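Local coordinates for protein GH127 beta-L-arabinofuranoside (Geobacillus stearothermophilus, PDB 4QK0) that probably hydrolyses beta-L-arabinofuranosides, releasing L-arabinose as a glycoside hydrolase of family GH127, at residues 20-25 with 462-467; 563-568 with 634-639; 583-588 with 592-597. All coordinates share one frame; numbering follows the deposited sequence.

Interaction 1 (20-25 with 462-467); sequences DQFWKR and NYPWDG
Phe22, in the first turn of helix 22-42, faces the loop 462-467 with its CA 8.2 Å from the CA of Pro464, so the two backbones stay apart and only side chains bridge them. Three residues make the contact, and all of it is apolar. The Phe22 ring stands with CG anti to the backbone N (chi1 -169°), which carries it off the start of the helix toward the loop. Pro464 CD then lies over one face of this ring, toward its rim, 4.1 Å from Phe22 CG. Farther out, Phe22 CE1 comes within 4.0 Å of CZ2 on the six-membered part of the Trp465 indole, the two side chains crossing at about a right angle. A cis peptide bond before Pro464 shapes the loop, and the proline ring packs its CG over the centre of the Trp465 indole, and both residues meet Phe22. Asp20 caps the helix start that presents Phe22: its OD2 accepts from Trp23 N at 2.8 Å and its OD1 from Lys24 N, each through its syn lone pair. The contact joins the N-terminus of a helix in the catalytic domain to the loop linking strands 453-461 and 468-475 of the middle domain. Beyond Phe22 lie the rings of Tyr26 and Tyr365, while Pro464 and Trp465 rest on Ile557 of strand 557-562 and Trp465 also reaches strand 593-603.

Interaction 2 (563-568 with 634-639); sequences EVDNGP and CNRGEG
Arg636 and Asp565 form a two-pronged, end-on salt bridge that ties the short helix 563-566 to the loop before strand 641-647 in the C-terminal beta domain. Arg636 NH2 donates to Asp565 OD2 at 2.8 Å, with an N-H...O angle of 163°, and NH1 donates to OD1 at 3.0 Å along a more bent path. The groups do not lie flat against each other: carboxylate and guanidinium planes are 46° apart. OD2 sits near the guanidinium plane, yet NH2 approaches it from above the carboxylate plane; OD1 is met on its syn side. Both partners are shared, since Arg636 NH2 also pairs with Glu562 and Asp565 OD1 with Arg626 of strand 620-629, a network of alternating charges that should favour the ionised forms. Val564 supplies the apolar part. Its CG1, placed between the backbone N and the carbonyl carbon (chi1 65°), lies over the centre of one guanidinium face, 3.4 Å from Arg636 NH2, backing the flat group, whose edge meets OD2 in plane and OD1 somewhat out of it. A leucine in place of Arg636 would probably leave Asp565 with Arg626 but without this cation, Glu562 without its salt-bridge mate, and Val564 CG1 without the flat surface it packs on. Away from this bridge, at the start of the helix, the backbones come closest, Glu563 CA and Gly639 CA lying 5.4 Å apart. Glu563 OE1 accepts a hydrogen bond from the backbone N of Glu640. A CB on Gly639 would be tight against Glu563 CB, which is consistent with glycine there. Extended beyond CG, the Glu563 side chain runs past this glycine and brings OE1 to 3.5 Å from Gly639 CA.

Interaction 3 (583-588 with 592-597); sequences AHFEPD and GVVVIT
An antiparallel beta hairpin, made by the end of strand 574-586 and the start of strand 593-603, brings 583-588 against 592-597 in the C-terminal domain. His584 with Val595 and Glu586 with Val593 are its hydrogen-bonded pairs; Ala583 with Ile596 and Phe585 with Val594 are the non-hydrogen-bonded ones. The shorter bonds are Glu586 N to Val593 O at 2.8 Å and Val595 N to His584 O at 2.9 Å. Toward the turn the pairing slackens, Val593 N reaching Glu586 O at 3.3 Å. Ala583, Phe585, Val594 and Ile596 share one face of the sheet. There Ala583 CB touches Val594 CG1 at 3.7 Å. The Phe585 ring reaches back alongside the neighbouring strand, CE1 standing 3.5 Å from Gly592 C. A CB on Gly592 would be tight against Phe585 CZ, and the backbone angles at this position call for glycine in any case. On the other face His584, Glu586, Val593 and Val595 gather. Val595 CG2 lies over the His584 imidazole in a CH-pi contact, 3.8 Å from the ring centroid, while Thr597 CG2 comes to the ring edge. Chi1 of 67° sets His584 CG between the backbone N and the carbonyl carbon, which carries the ring across to Val595. Along its own strand, His584 NE2 donates to Glu586 OE2 at 2.8 Å; OE2 lies near the imidazole plane, whereas NE2 meets it from above the carboxylate plane. The bend of Glu586 at chi2 (-79°) brings its carboxylate round to His584, while CG packs against Val595 CG1. Bond and methyl together are likely to restrain the imidazole's rotation. The adjacent carboxylate is likely to raise the ring's affinity for a proton, though Arg626, lying against Glu586, may temper this.

In the fold
Interactions 1 and 3 are partly buried and touch directly: the Trp465 indole that meets Phe22 continues onto Gly592, Val593 and Val594, with CZ3 3.4 Å from Val594 N. One tryptophan of the middle domain thus lies between helix 22-42 of the catalytic domain and the C-terminal hairpin. Interaction 2 is a surface contact whose centre lies about 16 Å from that of interaction 3 and about 25 Å from that of interaction 1. Along the chain, 583-588 and 592-597 are nested inside the loop that interaction 2 closes; interactions 2 and 3 both lie in the C-terminal domain. Chemistry follows place: apolar packing between domains, backbone pairing within the sheet, and ion pairing at the surface, between a short helix and a loop.

Interaction 1 (20-25 with 462-467)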
loop_
_atom_site.group_PDB
_atom_site.type_symbol
_atom_site.label_atom_id
_atom_site.label_comp_id
_atom_site.label_asym_id
_atom_site.label_seq_id
_atom_site.Cartn_x
_atom_site.Cartn_y
_atom_site.Cartn_z
ATOM N N ASP A 20 25.401 -18.555 -27.956
ATOM C CA ASP A 20 24.099 -19.110 -27.596
ATOM C C ASP A 20 23.021 -18.391 -28.390
ATOM O O ASP A 20 23.329 -17.697 -29.332
ATOM C CB ASP A 20 23.880 -19.039 -26.078
ATOM C CG ASP A 20 23.338 -17.723 -25.638
ATOM O OD1 ASP A 20 23.609 -16.708 -26.351
ATOM O OD2 ASP A 20 22.622 -17.717 -24.595
ATOM N N GLN A 21 21.770 -18.616 -28.048
ATOM C CA GLN A 21 20.669 -17.874 -28.656
ATOM C C GLN A 21 20.160 -16.838 -27.676
ATOM O O GLN A 21 20.011 -15.666 -28.005
ATOM C CB GLN A 21 19.516 -18.815 -28.975
ATOM C CG GLN A 21 19.777 -19.790 -30.111
ATOM C CD GLN A 21 20.193 -19.081 -31.385
ATOM O OE1 GLN A 21 21.382 -18.943 -31.638
ATOM N NE2 GLN A 21 19.228 -18.609 -32.179
ATOM N N PHE A 22 19.939 -17.280 -26.450
ATOM C CA PHE A 22 19.288 -16.473 -25.460
ATOM C C PHE A 22 20.040 -15.176 -25.137
ATOM O O PHE A 22 19.492 -14.086 -25.335
ATOM C CB PHE A 22 19.045 -17.343 -24.198
ATOM C CG PHE A 22 18.159 -16.701 -23.191
ATOM C CD1 PHE A 22 16.775 -16.742 -23.340
ATOM C CD2 PHE A 22 18.700 -15.989 -22.132
ATOM C CE1 PHE A 22 15.959 -16.129 -22.407
ATOM C CE2 PHE A 22 17.880 -15.375 -21.207
ATOM C CZ PHE A 22 16.508 -15.437 -21.348
ATOM N N TRP A 23 21.280 -15.263 -24.624
ATOM C CA TRP A 23 22.022 -14.037 -24.282
ATOM C C TRP A 23 22.546 -13.294 -25.490
ATOM O O TRP A 23 22.623 -12.073 -25.490
ATOM C CB TRP A 23 23.134 -14.299 -23.290
ATOM C CG TRP A 23 22.586 -14.715 -21.997
ATOM C CD1 TRP A 23 22.601 -15.968 -21.464
ATOM C CD2 TRP A 23 21.882 -13.896 -21.074
ATOM N NE1 TRP A 23 21.969 -15.981 -20.272
ATOM C CE2 TRP A 23 21.534 -14.715 -19.986
ATOM C CE3 TRP A 23 21.525 -12.558 -21.062
ATOM C CZ2 TRP A 23 20.812 -14.245 -18.893
ATOM C CZ3 TRP A 23 20.811 -12.071 -19.960
ATOM C CH2 TRP A 23 20.453 -12.915 -18.898
ATOM N N LYS A 24 22.823 -14.012 -26.556
ATOM C CA LYS A 24 23.319 -13.360 -27.757
ATOM C C LYS A 24 22.293 -12.405 -28.307
ATOM O O LYS A 24 22.625 -11.255 -28.671
ATOM C CB LYS A 24 23.681 -14.381 -28.837
ATOM C CG LYS A 24 24.590 -13.799 -29.929
ATOM C CD LYS A 24 25.022 -14.854 -30.946
ATOM C CE LYS A 24 23.894 -15.176 -31.939
ATOM N NZ LYS A 24 23.640 -14.064 -32.914
ATOM N N ARG A 25 21.040 -12.836 -28.341
ATOM C CA ARG A 25 19.951 -11.935 -28.746
ATOM C C ARG A 25 19.911 -10.655 -27.889
ATOM O O ARG A 25 19.774 -9.538 -28.418
ATOM C CB ARG A 25 18.606 -12.677 -28.731
ATOM C CG ARG A 25 17.503 -11.990 -29.551
ATOM C CD ARG A 25 16.122 -12.487 -29.153
ATOM N NE ARG A 25 15.793 -12.049 -27.815
ATOM C CZ ARG A 25 15.331 -10.845 -27.502
ATOM N NH1 ARG A 25 15.138 -9.904 -28.429
ATOM N NH2 ARG A 25 15.013 -10.585 -26.237
ATOM N N ASN A 462 20.794 -25.850 -24.874
ATOM C CA ASN A 462 19.610 -24.983 -25.115
ATOM C C ASN A 462 19.030 -24.408 -23.814
ATOM O O ASN A 462 17.933 -23.876 -23.817
ATOM C CB ASN A 462 18.487 -25.725 -25.847
ATOM C CG ASN A 462 18.916 -26.269 -27.204
ATOM O OD1 ASN A 462 18.562 -27.397 -27.555
ATOM N ND2 ASN A 462 19.706 -25.496 -27.954
ATOM N N TYR A 463 19.783 -24.511 -22.717
ATOM C CA TYR A 463 19.453 -23.844 -21.479
ATOM C C TYR A 463 19.190 -22.386 -21.804
ATOM O O TYR A 463 19.918 -21.782 -22.603
ATOM C CB TYR A 463 20.618 -23.976 -20.561
ATOM C CG TYR A 463 20.407 -23.853 -19.045
ATOM C CD1 TYR A 463 20.420 -22.622 -18.413
ATOM C CD2 TYR A 463 20.414 -24.991 -18.246
ATOM C CE1 TYR A 463 20.336 -22.543 -17.046
ATOM C CE2 TYR A 463 20.354 -24.901 -16.881
ATOM C CZ TYR A 463 20.316 -23.695 -16.287
ATOM O OH TYR A 463 20.231 -23.631 -14.910
ATOM N N PRO A 464 18.142 -21.791 -21.185
ATOM C CA PRO A 464 17.367 -22.325 -20.079
ATOM C C PRO A 464 16.180 -23.164 -20.434
ATOM O O PRO A 464 15.464 -23.611 -19.522
ATOM C CB PRO A 464 16.899 -21.063 -19.373
ATOM C CG PRO A 464 16.700 -20.110 -20.475
ATOM C CD PRO A 464 17.799 -20.399 -21.461
ATOM N N TRP A 465 15.957 -23.422 -21.721
ATOM C CA TRP A 465 14.739 -24.166 -22.159
ATOM C C TRP A 465 14.861 -25.648 -21.957
ATOM O O TRP A 465 13.853 -26.359 -21.952
ATOM C CB TRP A 465 14.374 -23.848 -23.614
ATOM C CG TRP A 465 14.342 -22.399 -23.828
ATOM C CD1 TRP A 465 15.067 -21.695 -24.708
ATOM C CD2 TRP A 465 13.538 -21.464 -23.119
ATOM N NE1 TRP A 465 14.804 -20.367 -24.573
ATOM C CE2 TRP A 465 13.853 -20.197 -23.614
ATOM C CE3 TRP A 465 12.579 -21.584 -22.114
ATOM C CZ2 TRP A 465 13.246 -19.037 -23.158
ATOM C CZ3 TRP A 465 11.973 -20.410 -21.620
ATOM C CH2 TRP A 465 12.322 -19.162 -22.143
ATOM N N ASP A 466 16.094 -26.119 -21.784
ATOM C CA ASP A 466 16.357 -27.542 -21.639
ATOM C C ASP A 466 17.580 -27.741 -20.734
ATOM O O ASP A 466 18.500 -26.898 -20.729
ATOM C CB ASP A 466 16.577 -28.117 -23.054
ATOM C CG ASP A 466 17.097 -29.505 -23.035
ATOM O OD1 ASP A 466 16.301 -30.421 -22.786
ATOM O OD2 ASP A 466 18.321 -29.663 -23.236
ATOM N N GLY A 467 17.602 -28.847 -20.003
ATOM C CA GLY A 467 18.634 -29.071 -19.011
ATOM C C GLY A 467 19.846 -29.912 -19.416
ATOM O O GLY A 467 20.664 -30.283 -18.560
#

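Interaction 2 (563-568 with 634-639)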
loop_
_atom_site.group_PDB
_atom_site.type_symbol
_atom_site.label_atom_id
_atom_site.label_comp_id
_atom_site.label_asym_id
_atom_site.label_seq_id
_atom_site.Cartn_x
_atom_site.Cartn_y
_atom_site.Cartn_z
ATOM N N GLU A 563 -3.214 -11.493 -18.553
ATOM C CA GLU A 563 -4.593 -11.321 -18.996
ATOM C C GLU A 563 -4.736 -11.687 -20.473
ATOM O O GLU A 563 -5.690 -12.344 -20.876
ATOM C CB GLU A 563 -4.996 -9.876 -18.785
ATOM C CG GLU A 563 -6.403 -9.526 -19.229
ATOM C CD GLU A 563 -6.852 -8.113 -18.805
ATOM O OE1 GLU A 563 -6.241 -7.416 -17.952
ATOM O OE2 GLU A 563 -7.850 -7.666 -19.378
ATOM N N VAL A 564 -3.762 -11.268 -21.283
ATOM C CA VAL A 564 -3.834 -11.509 -22.723
ATOM C C VAL A 564 -4.069 -12.990 -23.021
ATOM O O VAL A 564 -4.758 -13.307 -23.964
ATOM C CB VAL A 564 -2.589 -10.968 -23.459
ATOM C CG1 VAL A 564 -1.334 -11.736 -23.025
ATOM C CG2 VAL A 564 -2.746 -11.057 -24.974
ATOM N N ASP A 565 -3.551 -13.901 -22.193
ATOM C CA ASP A 565 -3.724 -15.331 -22.400
ATOM C C ASP A 565 -4.871 -15.928 -21.609
ATOM O O ASP A 565 -5.311 -17.001 -21.934
ATOM C CB ASP A 565 -2.456 -16.127 -21.969
ATOM C CG ASP A 565 -1.205 -15.802 -22.801
ATOM O OD1 ASP A 565 -1.325 -15.741 -24.028
ATOM O OD2 ASP A 565 -0.095 -15.618 -22.248
ATOM N N ASN A 566 -5.284 -15.322 -20.505
ATOM C CA ASN A 566 -6.135 -16.010 -19.535
ATOM C C ASN A 566 -7.404 -15.215 -19.143
ATOM O O ASN A 566 -8.209 -15.645 -18.332
ATOM C CB ASN A 566 -5.331 -16.259 -18.227
ATOM C CG ASN A 566 -4.139 -17.195 -18.414
ATOM O OD1 ASN A 566 -4.292 -18.403 -18.441
ATOM N ND2 ASN A 566 -2.921 -16.622 -18.438
ATOM N N GLY A 567 -7.556 -14.026 -19.656
ATOM C CA GLY A 567 -8.661 -13.182 -19.250
ATOM C C GLY A 567 -8.376 -12.338 -18.024
ATOM O O GLY A 567 -7.371 -12.537 -17.322
ATOM N N PRO A 568 -9.281 -11.398 -17.748
ATOM C CA PRO A 568 -9.087 -10.560 -16.580
ATOM C C PRO A 568 -9.409 -11.256 -15.278
ATOM O O PRO A 568 -9.794 -12.433 -15.243
ATOM C CB PRO A 568 -10.042 -9.375 -16.846
ATOM C CG PRO A 568 -11.101 -9.923 -17.748
ATOM C CD PRO A 568 -10.608 -11.189 -18.375
ATOM N N CYS A 634 4.330 -8.317 -20.281
ATOM C CA CYS A 634 4.118 -6.932 -20.750
ATOM C C CYS A 634 4.802 -6.637 -22.081
ATOM O O CYS A 634 5.179 -5.496 -22.334
ATOM C CB CYS A 634 4.575 -5.941 -19.716
ATOM S SG CYS A 634 3.759 -4.352 -19.754
ATOM N N ASN A 635 4.922 -7.647 -22.925
ATOM C CA ASN A 635 5.308 -7.422 -24.309
ATOM C C ASN A 635 4.125 -7.562 -25.287
ATOM O O ASN A 635 4.303 -7.409 -26.460
ATOM C CB ASN A 635 6.430 -8.384 -24.733
ATOM C CG ASN A 635 7.756 -7.984 -24.108
ATOM O OD1 ASN A 635 8.498 -7.167 -24.633
ATOM N ND2 ASN A 635 8.017 -8.536 -22.950
ATOM N N ARG A 636 2.924 -7.825 -24.777
ATOM C CA ARG A 636 1.748 -7.994 -25.601
ATOM C C ARG A 636 0.613 -7.126 -25.092
ATOM O O ARG A 636 -0.517 -7.492 -25.123
ATOM C CB ARG A 636 1.380 -9.450 -25.596
ATOM C CG ARG A 636 2.462 -10.298 -26.254
ATOM C CD ARG A 636 2.244 -11.784 -26.068
ATOM N NE ARG A 636 2.194 -12.172 -24.657
ATOM C CZ ARG A 636 1.592 -13.259 -24.194
ATOM N NH1 ARG A 636 0.938 -14.075 -25.011
ATOM N NH2 ARG A 636 1.569 -13.497 -22.905
ATOM N N GLY A 637 0.954 -5.931 -24.668
ATOM C CA GLY A 637 0.002 -4.932 -24.254
ATOM C C GLY A 637 -0.324 -4.946 -22.772
ATOM O O GLY A 637 -0.067 -5.905 -22.039
ATOM N N GLU A 638 -0.915 -3.846 -22.352
ATOM C CA GLU A 638 -1.336 -3.646 -20.983
ATOM C C GLU A 638 -2.341 -4.711 -20.553
ATOM O O GLU A 638 -3.193 -5.143 -21.324
ATOM C CB GLU A 638 -1.932 -2.255 -20.826
ATOM C CG GLU A 638 -2.147 -1.841 -19.380
ATOM C CD GLU A 638 -2.319 -0.332 -19.192
ATOM O OE1 GLU A 638 -1.659 0.463 -19.873
ATOM O OE2 GLU A 638 -3.158 0.068 -18.376
ATOM N N GLY A 639 -2.179 -5.196 -19.333
ATOM C CA GLY A 639 -3.096 -6.177 -18.794
ATOM C C GLY A 639 -2.667 -6.660 -17.425
ATOM O O GLY A 639 -1.563 -6.339 -16.945
#

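Interaction 3 (583-588 with 592-597)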
loop_
_atom_site.group_PDB
_atom_site.type_symbol
_atom_site.label_atom_id
_atom_site.label_comp_id
_atom_site.label_asym_id
_atom_site.label_seq_id
_atom_site.Cartn_x
_atom_site.Cartn_y
_atom_site.Cartn_z
ATOM N N ALA A 583 4.599 -28.550 -20.275
ATOM C CA ALA A 583 5.403 -27.492 -20.851
ATOM C C ALA A 583 5.724 -27.830 -22.259
ATOM O O ALA A 583 5.947 -28.972 -22.562
ATOM C CB ALA A 583 6.693 -27.320 -20.068
ATOM N N HIS A 584 5.777 -26.839 -23.123
ATOM C CA HIS A 584 6.279 -27.093 -24.477
ATOM C C HIS A 584 6.781 -25.804 -25.066
ATOM O O HIS A 584 6.416 -24.699 -24.621
ATOM C CB HIS A 584 5.185 -27.693 -25.392
ATOM C CG HIS A 584 4.069 -26.744 -25.687
ATOM N ND1 HIS A 584 2.993 -26.586 -24.843
ATOM C CD2 HIS A 584 3.883 -25.861 -26.694
ATOM C CE1 HIS A 584 2.188 -25.647 -25.312
ATOM N NE2 HIS A 584 2.705 -25.192 -26.437
ATOM N N PHE A 585 7.590 -25.943 -26.108
ATOM C CA PHE A 585 8.251 -24.805 -26.727
ATOM C C PHE A 585 7.341 -24.159 -27.749
ATOM O O PHE A 585 6.719 -24.849 -28.528
ATOM C CB PHE A 585 9.593 -25.266 -27.341
ATOM C CG PHE A 585 10.462 -24.143 -27.795
ATOM C CD1 PHE A 585 10.986 -23.269 -26.881
ATOM C CD2 PHE A 585 10.739 -23.948 -29.141
ATOM C CE1 PHE A 585 11.760 -22.193 -27.283
ATOM C CE2 PHE A 585 11.518 -22.874 -29.553
ATOM C CZ PHE A 585 12.037 -22.005 -28.615
ATOM N N GLU A 586 7.272 -22.825 -27.743
ATOM C CA GLU A 586 6.553 -22.047 -28.743
ATOM C C GLU A 586 7.540 -21.161 -29.499
ATOM O O GLU A 586 7.889 -20.072 -29.031
ATOM C CB GLU A 586 5.512 -21.148 -28.103
ATOM C CG GLU A 586 4.321 -21.878 -27.502
ATOM C CD GLU A 586 3.290 -22.311 -28.541
ATOM O OE1 GLU A 586 3.448 -21.999 -29.767
ATOM O OE2 GLU A 586 2.355 -23.023 -28.125
ATOM N N PRO A 587 7.995 -21.617 -30.680
ATOM C CA PRO A 587 9.070 -20.876 -31.333
ATOM C C PRO A 587 8.708 -19.458 -31.685
ATOM O O PRO A 587 9.579 -18.630 -31.687
ATOM C CB PRO A 587 9.380 -21.684 -32.609
ATOM C CG PRO A 587 8.464 -22.853 -32.621
ATOM C CD PRO A 587 7.478 -22.727 -31.495
ATOM N N ASP A 588 7.439 -19.158 -31.956
ATOM C CA ASP A 588 7.103 -17.826 -32.462
ATOM C C ASP A 588 6.552 -16.893 -31.408
ATOM O O ASP A 588 6.082 -15.800 -31.734
ATOM C CB ASP A 588 6.133 -17.929 -33.663
ATOM C CG ASP A 588 6.708 -18.802 -34.789
ATOM O OD1 ASP A 588 7.881 -18.573 -35.179
ATOM O OD2 ASP A 588 6.015 -19.742 -35.233
ATOM N N GLY A 592 10.596 -16.913 -28.644
ATOM C CA GLY A 592 10.836 -18.346 -28.541
ATOM C C GLY A 592 10.956 -18.779 -27.105
ATOM O O GLY A 592 11.995 -18.639 -26.506
ATOM N N VAL A 593 9.866 -19.282 -26.521
ATOM C CA VAL A 593 9.861 -19.567 -25.123
ATOM C C VAL A 593 9.148 -20.852 -24.854
ATOM O O VAL A 593 8.283 -21.246 -25.618
ATOM C CB VAL A 593 9.176 -18.459 -24.315
ATOM C CG1 VAL A 593 9.886 -17.133 -24.516
ATOM C CG2 VAL A 593 7.682 -18.309 -24.652
ATOM N N VAL A 594 9.483 -21.497 -23.739
ATOM C CA VAL A 594 8.683 -22.570 -23.277
ATOM C C VAL A 594 7.456 -21.948 -22.536
ATOM O O VAL A 594 7.585 -21.006 -21.734
ATOM C CB VAL A 594 9.467 -23.505 -22.352
ATOM C CG1 VAL A 594 8.539 -24.530 -21.701
ATOM C CG2 VAL A 594 10.530 -24.266 -23.123
ATOM N N VAL A 595 6.271 -22.515 -22.759
ATOM C CA VAL A 595 5.073 -22.076 -22.027
ATOM C C VAL A 595 4.617 -23.223 -21.185
ATOM O O VAL A 595 4.940 -24.370 -21.467
ATOM C CB VAL A 595 3.931 -21.637 -22.955
ATOM C CG1 VAL A 595 4.396 -20.553 -23.877
ATOM C CG2 VAL A 595 3.417 -22.811 -23.768
ATOM N N ILE A 596 3.848 -22.918 -20.136
ATOM C CA ILE A 596 3.288 -23.960 -19.257
ATOM C C ILE A 596 1.773 -23.897 -19.316
ATOM O O ILE A 596 1.199 -22.810 -19.286
ATOM C CB ILE A 596 3.761 -23.754 -17.817
ATOM C CG1 ILE A 596 5.254 -24.040 -17.740
ATOM C CG2 ILE A 596 2.973 -24.625 -16.848
ATOM C CD1 ILE A 596 5.852 -23.672 -16.432
ATOM N N THR A 597 1.123 -25.055 -19.445
ATOM C CA THR A 597 -0.318 -25.083 -19.606
ATOM C C THR A 597 -0.907 -26.067 -18.658
ATOM O O THR A 597 -0.255 -27.007 -18.244
ATOM C CB THR A 597 -0.783 -25.391 -21.074
ATOM O OG1 THR A 597 -0.390 -26.709 -21.439
ATOM C CG2 THR A 597 -0.191 -24.413 -22.094
#